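L-threonine dehydrogenase (Flavobacterium frigidimaris, PDB 2YY7) probably oxidises L-threonine at its C3 hydroxyl with NAD as cofactor, as an epimerase-like member of the short-chain dehydrogenase/reductase superfamily. Local coordinates at residues 21-25 against 26-30; 90-93 against 94-98; 253-256 against 257-260. One frame throughout, in Å; residues are numbered along the deposited sequence.

Interaction 1: 21-25 against 26-30; sequences KLRKL and YGTEN
Tyr26 and Gly27 close the last turn of helix 13-26 through two backbone bonds: Tyr26 N to Leu22 O at 2.8 Å, nearly straight, and Gly27 N to Arg23 O at 2.9 Å, more bent at 132°. The second donor stands well above the plane of the Arg23 carbonyl, consistent with the chain beginning to leave the helix. Gly27 is the first residue with non-helical backbone angles; its phi is positive, and there a side chain would be jammed against the preceding carbonyl oxygen. Strand 31-35 follows the turn.

Tyr26 CG stands anti to its own carbonyl carbon (chi1 -56°), which folds the ring back toward Leu22 and Leu25. Leu25 CB sits over one face, 4.2 Å from the ring centroid and 26° off the normal, a CH-pi contact between sequence neighbours. From the preceding turn, Leu22 CD1 comes within 4.2 Å of Tyr26 CE1, an apolar contact. Leu22 and Tyr26 both pack on Ile5 of strand 5-8 as well, which ties the helix end to the sheet.

Arg23 runs beside Thr28. Its chain is extended from CG to NE, with CG 3.8 Å from Thr28 CA. NE ends 3.3 Å from Thr28 O, which lies oblique to the guanidinium plane. The outer nitrogens carry on past the turn: NH2 bonds to Val31 O, and NH1 makes a weak bond to Val43 O.

In this Rossmann-type domain, the stretch is the link from the first helix to the second strand. The chemistry implies a helix end secured by main-chain bonds and by the contacts of Leu22 and Leu25 with Tyr26, while the buried Arg23 binds Val31 O and, weakly, Val43 O.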
loop_
_atom_site.group_PDB
_atom_site.type_symbol
_atom_site.label_atom_id
_atom_site.label_comp_id
_atom_site.label_asym_id
_atom_site.label_seq_id
_atom_site.Cartn_x
_atom_site.Cartn_y
_atom_site.Cartn_z
ATOM N N LYS A 21 2.032 -26.604 -17.839
ATOM C CA LYS A 21 1.941 -25.892 -19.108
ATOM C C LYS A 21 3.296 -25.346 -19.558
ATOM O O LYS A 21 3.662 -25.454 -20.728
ATOM C CB LYS A 21 0.930 -24.752 -18.994
ATOM C CG LYS A 21 0.688 -23.989 -20.289
ATOM C CD LYS A 21 0.139 -24.875 -21.392
ATOM C CE LYS A 21 -0.128 -24.061 -22.651
ATOM N NZ LYS A 21 -0.632 -24.899 -23.771
ATOM N N LEU A 22 4.043 -24.762 -18.630
ATOM C CA LEU A 22 5.355 -24.220 -18.961
ATOM C C LEU A 22 6.292 -25.330 -19.443
ATOM O O LEU A 22 7.067 -25.137 -20.380
ATOM C CB LEU A 22 5.945 -23.518 -17.736
ATOM C CG LEU A 22 6.052 -21.988 -17.732
ATOM C CD1 LEU A 22 5.056 -21.358 -18.679
ATOM C CD2 LEU A 22 5.847 -21.488 -16.305
ATOM N N ARG A 23 6.219 -26.494 -18.801
ATOM C CA ARG A 23 7.066 -27.622 -19.180
ATOM C C ARG A 23 6.731 -28.167 -20.568
ATOM O O ARG A 23 7.609 -28.678 -21.265
ATOM C CB ARG A 23 6.975 -28.732 -18.124
ATOM C CG ARG A 23 7.786 -28.406 -16.870
ATOM C CD ARG A 23 7.625 -29.426 -15.761
ATOM N NE ARG A 23 8.592 -29.180 -14.694
ATOM C CZ ARG A 23 8.524 -29.709 -13.476
ATOM N NH1 ARG A 23 7.526 -30.523 -13.152
ATOM N NH2 ARG A 23 9.462 -29.429 -12.580
ATOM N N LYS A 24 5.467 -28.052 -20.971
ATOM C CA LYS A 24 5.043 -28.512 -22.288
ATOM C C LYS A 24 5.565 -27.557 -23.358
ATOM O O LYS A 24 5.941 -27.977 -24.452
ATOM C CB LYS A 24 3.516 -28.571 -22.372
ATOM C CG LYS A 24 2.885 -29.664 -21.524
ATOM C CD LYS A 24 1.360 -29.603 -21.541
ATOM C CE LYS A 24 0.781 -29.805 -22.938
ATOM N NZ LYS A 24 0.990 -28.627 -23.830
ATOM N N LEU A 25 5.593 -26.270 -23.023
ATOM C CA LEU A 25 6.043 -25.236 -23.943
ATOM C C LEU A 25 7.552 -25.080 -24.033
ATOM O O LEU A 25 8.085 -24.883 -25.123
ATOM C CB LEU A 25 5.447 -23.878 -23.552
ATOM C CG LEU A 25 3.937 -23.648 -23.613
ATOM C CD1 LEU A 25 3.633 -22.237 -23.122
ATOM C CD2 LEU A 25 3.431 -23.838 -25.039
ATOM N N TYR A 26 8.246 -25.169 -22.902
ATOM C CA TYR A 26 9.691 -24.972 -22.915
ATOM C C TYR A 26 10.565 -26.156 -22.540
ATOM O O TYR A 26 11.790 -26.043 -22.559
ATOM C CB TYR A 26 10.063 -23.788 -22.020
ATOM C CG TYR A 26 9.368 -22.494 -22.384
ATOM C CD1 TYR A 26 8.279 -22.037 -21.647
ATOM C CD2 TYR A 26 9.796 -21.728 -23.467
ATOM C CE1 TYR A 26 7.632 -20.850 -21.975
ATOM C CE2 TYR A 26 9.151 -20.535 -23.806
ATOM C CZ TYR A 26 8.073 -20.104 -23.054
ATOM O OH TYR A 26 7.428 -18.929 -23.374
ATOM N N GLY A 27 9.957 -27.285 -22.201
ATOM C CA GLY A 27 10.754 -28.442 -21.836
ATOM C C GLY A 27 10.701 -28.734 -20.351
ATOM O O GLY A 27 10.770 -27.827 -19.525
ATOM N N THR A 28 10.587 -30.014 -20.018
ATOM C CA THR A 28 10.499 -30.470 -18.633
ATOM C C THR A 28 11.586 -29.955 -17.699
ATOM O O THR A 28 11.289 -29.434 -16.621
ATOM C CB THR A 28 10.496 -32.009 -18.578
ATOM O OG1 THR A 28 9.370 -32.500 -19.314
ATOM C CG2 THR A 28 10.417 -32.500 -17.133
ATOM N N GLU A 29 12.844 -30.100 -18.110
ATOM C CA GLU A 29 13.968 -29.667 -17.291
ATOM C C GLU A 29 14.300 -28.178 -17.345
ATOM O O GLU A 29 15.220 -27.730 -16.662
ATOM C CB GLU A 29 15.216 -30.483 -17.638
ATOM C CG GLU A 29 15.107 -31.968 -17.297
ATOM C CD GLU A 29 14.113 -32.697 -18.177
ATOM O OE1 GLU A 29 13.975 -32.313 -19.359
ATOM O OE2 GLU A 29 13.481 -33.661 -17.693
ATOM N N ASN A 30 13.571 -27.410 -18.152
ATOM C CA ASN A 30 13.809 -25.971 -18.227
ATOM C C ASN A 30 12.958 -25.258 -17.180
ATOM O O ASN A 30 13.124 -24.062 -16.937
ATOM C CB ASN A 30 13.459 -25.425 -19.611
ATOM C CG ASN A 30 14.540 -25.691 -20.629
ATOM O OD1 ASN A 30 14.663 -26.796 -21.150
ATOM N ND2 ASN A 30 15.341 -24.676 -20.912
#

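Interaction 2: 90-93 against 94-98; sequences AWDL and NMNSL
Met95 folds back onto Trp91 one turn earlier in helix 87-106, and its side chain can be followed atom by atom. CB passes 3.3 Å from Trp91 O, the carbonyl that accepts Met95 N. CG, anti to the Met95 carbonyl carbon (chi1 -66°), stands over the centre of the indole six-membered ring, 3.5 Å from its centroid and only 3° off the normal: a CH-pi contact. Bends at chi2 and chi3 keep SD above the same face, 4.4 Å from that centroid, a Met-aromatic contact. The Trp91 ring also meets Trp153 and Phe99 of the second subunit edge-to-face.

Ser97 OG donates to Leu93 O at 2.7 Å, while Ser97 N reaches the same oxygen at 3.1 Å from the opposite face of the carbonyl plane. Asn96 ND2 and Asp92 OD1 are modelled so close that the detail of their bond is doubtful. Asn94 OD1 accepts from Leu78 N, and its ND2 bonds to Ser146 OG.

Leu93 touches the bound NAD. The chemistry is thus of two kinds: sulfur-aromatic packing at the subunit interface, where Trp91 and Met95 both touch Trp91 of the second subunit, and a doubly gripped carbonyl on the residue that lines the cofactor pocket.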
loop_
_atom_site.group_PDB
_atom_site.type_symbol
_atom_site.label_atom_id
_atom_site.label_comp_id
_atom_site.label_asym_id
_atom_site.label_seq_id
_atom_site.Cartn_x
_atom_site.Cartn_y
_atom_site.Cartn_z
ATOM N N ALA A 90 1.179 -13.453 7.168
ATOM C CA ALA A 90 0.787 -13.180 5.790
ATOM C C ALA A 90 1.548 -11.972 5.248
ATOM O O ALA A 90 2.091 -12.009 4.138
ATOM C CB ALA A 90 -0.714 -12.932 5.712
ATOM N N TRP A 91 1.576 -10.895 6.025
ATOM C CA TRP A 91 2.281 -9.689 5.611
ATOM C C TRP A 91 3.759 -10.014 5.389
ATOM O O TRP A 91 4.344 -9.646 4.369
ATOM C CB TRP A 91 2.118 -8.592 6.675
ATOM C CG TRP A 91 2.903 -7.322 6.410
ATOM C CD1 TRP A 91 4.051 -6.923 7.037
ATOM C CD2 TRP A 91 2.595 -6.299 5.452
ATOM N NE1 TRP A 91 4.476 -5.715 6.530
ATOM C CE2 TRP A 91 3.601 -5.310 5.556
ATOM C CE3 TRP A 91 1.567 -6.120 4.515
ATOM C CZ2 TRP A 91 3.610 -4.158 4.757
ATOM C CZ3 TRP A 91 1.576 -4.972 3.719
ATOM C CH2 TRP A 91 2.591 -4.010 3.846
ATOM N N ASP A 92 4.345 -10.733 6.340
ATOM C CA ASP A 92 5.751 -11.118 6.275
ATOM C C ASP A 92 6.073 -11.889 4.996
ATOM O O ASP A 92 6.949 -11.486 4.231
ATOM C CB ASP A 92 6.107 -11.950 7.515
ATOM C CG ASP A 92 7.594 -12.277 7.607
ATOM O OD1 ASP A 92 8.404 -11.623 6.919
ATOM O OD2 ASP A 92 7.956 -13.186 8.388
ATOM N N LEU A 93 5.363 -12.991 4.763
ATOM C CA LEU A 93 5.579 -13.816 3.572
ATOM C C LEU A 93 5.280 -13.103 2.253
ATOM O O LEU A 93 6.118 -13.064 1.351
ATOM C CB LEU A 93 4.719 -15.084 3.638
ATOM C CG LEU A 93 4.704 -15.933 2.360
ATOM C CD1 LEU A 93 6.085 -16.533 2.136
ATOM C CD2 LEU A 93 3.662 -17.040 2.480
ATOM N N ASN A 94 4.075 -12.557 2.140
ATOM C CA ASN A 94 3.664 -11.887 0.915
ATOM C C ASN A 94 4.578 -10.737 0.495
ATOM O O ASN A 94 4.867 -10.581 -0.691
ATOM C CB ASN A 94 2.218 -11.395 1.051
ATOM C CG ASN A 94 1.220 -12.541 1.184
ATOM O OD1 ASN A 94 1.598 -13.695 1.400
ATOM N ND2 ASN A 94 -0.057 -12.223 1.062
ATOM N N MET A 95 5.042 -9.939 1.456
ATOM C CA MET A 95 5.911 -8.812 1.131
ATOM C C MET A 95 7.385 -9.162 0.965
ATOM O O MET A 95 8.008 -8.792 -0.034
ATOM C CB MET A 95 5.799 -7.708 2.197
ATOM C CG MET A 95 4.443 -7.009 2.268
ATOM S SD MET A 95 3.838 -6.444 0.655
ATOM C CE MET A 95 5.074 -5.207 0.192
ATOM N N ASN A 96 7.945 -9.867 1.942
ATOM C CA ASN A 96 9.363 -10.197 1.900
ATOM C C ASN A 96 9.772 -11.164 0.803
ATOM O O ASN A 96 10.886 -11.076 0.297
ATOM C CB ASN A 96 9.839 -10.686 3.275
ATOM C CG ASN A 96 9.858 -9.560 4.306
ATOM O OD1 ASN A 96 10.337 -8.462 4.023
ATOM N ND2 ASN A 96 9.338 -9.827 5.498
ATOM N N SER A 97 8.883 -12.075 0.418
ATOM C CA SER A 97 9.211 -13.000 -0.658
ATOM C C SER A 97 9.325 -12.180 -1.946
ATOM O O SER A 97 10.177 -12.445 -2.793
ATOM C CB SER A 97 8.123 -14.069 -0.801
ATOM O OG SER A 97 6.873 -13.496 -1.159
ATOM N N LEU A 98 8.462 -11.176 -2.087
ATOM C CA LEU A 98 8.488 -10.319 -3.272
ATOM C C LEU A 98 9.748 -9.465 -3.287
ATOM O O LEU A 98 10.363 -9.279 -4.340
ATOM C CB LEU A 98 7.253 -9.411 -3.317
ATOM C CG LEU A 98 7.183 -8.400 -4.467
ATOM C CD1 LEU A 98 7.213 -9.116 -5.819
ATOM C CD2 LEU A 98 5.907 -7.575 -4.329
#

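Interaction 3: 253-256 against 257-260; sequences ANEI and KKHI
Glu255 and Lys258 meet at the end of helix 249-257, where main-chain and side-chain bonds share a few carbonyl oxygens. Ala253 O accepts Lys257 N at 3.0 Å, a regular helical bond. Further on, the pattern tightens: Lys258 N reaches Glu255 O across only three residues, from 64° out of the carbonyl plane. The same oxygen takes a second, weak bond from His259 ND1 at 3.4 Å. The donor angle of 156° and the position of Glu255 O at the ring edge, in its plane, are consistent with ND1 donating weakly.

Ile256 O is gripped twice. Ile260 N approaches at 2.8 Å in the carbonyl plane, whereas His259 N comes at 2.9 Å from well above it, so one acceptor serves two successive amides as the chain leaves the helix.

The charged ends are bound through one weak direct bond and one water. Glu255 CG is anti to its backbone N, and a bend at chi2 (64°) brings the carboxylate across the extended Lys258 chain. OE2 and Lys258 NZ form a salt bridge at 3.3 Å, long enough that its hydrogen bond is weak. Asn254 and Lys257 run side by side, joined through a water that donates to Asn254 OD1 at 2.6 Å and accepts from Lys257 NZ at 3.0 Å.

Among the apolar groups, Ile256 CG2 and Ile260 CD1 touch at 4.1 Å. Ile256 also packs against Ile191, Phe192 and Ala195 of helix 187-197, and against Phe263. Glu255 and His259 instead touch Thr304 of helix 300-311, so the turn packs on both helices, just ahead of strand 264-267.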
loop_
_atom_site.group_PDB
_atom_site.type_symbol
_atom_site.label_atom_id
_atom_site.label_comp_id
_atom_site.label_asym_id
_atom_site.label_seq_id
_atom_site.Cartn_x
_atom_site.Cartn_y
_atom_site.Cartn_z
ATOM N N ALA A 253 -24.659 -22.416 -9.532
ATOM C CA ALA A 253 -25.393 -23.570 -9.026
ATOM C C ALA A 253 -26.423 -23.994 -10.079
ATOM O O ALA A 253 -26.660 -25.182 -10.281
ATOM C CB ALA A 253 -26.090 -23.221 -7.706
ATOM N N ASN A 254 -27.022 -23.013 -10.752
ATOM C CA ASN A 254 -28.014 -23.295 -11.787
ATOM C C ASN A 254 -27.371 -23.942 -13.009
ATOM O O ASN A 254 -27.977 -24.791 -13.663
ATOM C CB ASN A 254 -28.743 -22.014 -12.214
ATOM C CG ASN A 254 -29.785 -21.565 -11.201
ATOM O OD1 ASN A 254 -30.241 -22.352 -10.370
ATOM N ND2 ASN A 254 -30.185 -20.298 -11.281
ATOM N N GLU A 255 -26.144 -23.543 -13.326
ATOM C CA GLU A 255 -25.459 -24.126 -14.471
ATOM C C GLU A 255 -25.141 -25.589 -14.154
ATOM O O GLU A 255 -25.252 -26.462 -15.018
ATOM C CB GLU A 255 -24.167 -23.363 -14.775
ATOM C CG GLU A 255 -23.529 -23.764 -16.098
ATOM C CD GLU A 255 -24.402 -23.425 -17.292
ATOM O OE1 GLU A 255 -24.215 -24.042 -18.359
ATOM O OE2 GLU A 255 -25.272 -22.537 -17.167
ATOM N N ILE A 256 -24.742 -25.849 -12.912
ATOM C CA ILE A 256 -24.421 -27.207 -12.478
ATOM C C ILE A 256 -25.670 -28.087 -12.517
ATOM O O ILE A 256 -25.591 -29.277 -12.839
ATOM C CB ILE A 256 -23.835 -27.208 -11.039
ATOM C CG1 ILE A 256 -22.458 -26.541 -11.047
ATOM C CG2 ILE A 256 -23.730 -28.635 -10.501
ATOM C CD1 ILE A 256 -21.853 -26.360 -9.669
ATOM N N LYS A 257 -26.820 -27.497 -12.199
ATOM C CA LYS A 257 -28.088 -28.236 -12.198
ATOM C C LYS A 257 -28.448 -28.800 -13.568
ATOM O O LYS A 257 -29.228 -29.745 -13.664
ATOM C CB LYS A 257 -29.228 -27.349 -11.695
ATOM C CG LYS A 257 -29.188 -27.099 -10.201
ATOM C CD LYS A 257 -30.341 -26.223 -9.742
ATOM C CE LYS A 257 -30.308 -26.042 -8.230
ATOM N NZ LYS A 257 -31.314 -25.057 -7.747
ATOM N N LYS A 258 -27.885 -28.217 -14.623
ATOM C CA LYS A 258 -28.139 -28.693 -15.978
ATOM C C LYS A 258 -27.433 -30.030 -16.179
ATOM O O LYS A 258 -27.829 -30.830 -17.025
ATOM C CB LYS A 258 -27.632 -27.684 -17.013
ATOM C CG LYS A 258 -28.347 -26.344 -16.982
ATOM C CD LYS A 258 -27.803 -25.413 -18.052
ATOM C CE LYS A 258 -28.424 -24.030 -17.937
ATOM N NZ LYS A 258 -27.913 -23.107 -18.988
ATOM N N HIS A 259 -26.386 -30.264 -15.392
ATOM C CA HIS A 259 -25.620 -31.505 -15.467
ATOM C C HIS A 259 -26.015 -32.472 -14.349
ATOM O O HIS A 259 -25.936 -33.690 -14.514
ATOM C CB HIS A 259 -24.119 -31.221 -15.375
ATOM C CG HIS A 259 -23.584 -30.398 -16.505
ATOM N ND1 HIS A 259 -23.744 -29.030 -16.575
ATOM C CD2 HIS A 259 -22.896 -30.753 -17.616
ATOM C CE1 HIS A 259 -23.176 -28.578 -17.679
ATOM N NE2 HIS A 259 -22.655 -29.603 -18.329
ATOM N N ILE A 260 -26.421 -31.917 -13.209
ATOM C CA ILE A 260 -26.845 -32.706 -12.055
ATOM C C ILE A 260 -28.181 -32.107 -11.603
ATOM O O ILE A 260 -28.227 -31.252 -10.718
ATOM C CB ILE A 260 -25.811 -32.610 -10.911
ATOM C CG1 ILE A 260 -24.410 -32.913 -11.452
ATOM C CG2 ILE A 260 -26.158 -33.600 -9.814
ATOM C CD1 ILE A 260 -23.294 -32.692 -10.455
HETATM O O HOH W 1 -29.672 -22.578 -7.877
#

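Overall arrangement
Interactions 1 and 3 both finish a helix and lead toward a strand, whereas interaction 2 lies wholly within helix 87-106. Interaction 2 is the buried one and stands at the cofactor pocket and the subunit interface; the other two are partly buried, neither touches the second subunit, and interaction 3 lies away from the NAD site. Their chemistry follows: sulfur-aromatic packing in 90-98, a positive-phi glycine and a CH-pi contact in 21-30, and shared carbonyls, a salt bridge and a water bridge in 253-260. No two touch. The centres of interaction 1 and interaction 2 lie about 28 Å apart, while interactions 2 and 3 occupy opposite sides of the chain's centre.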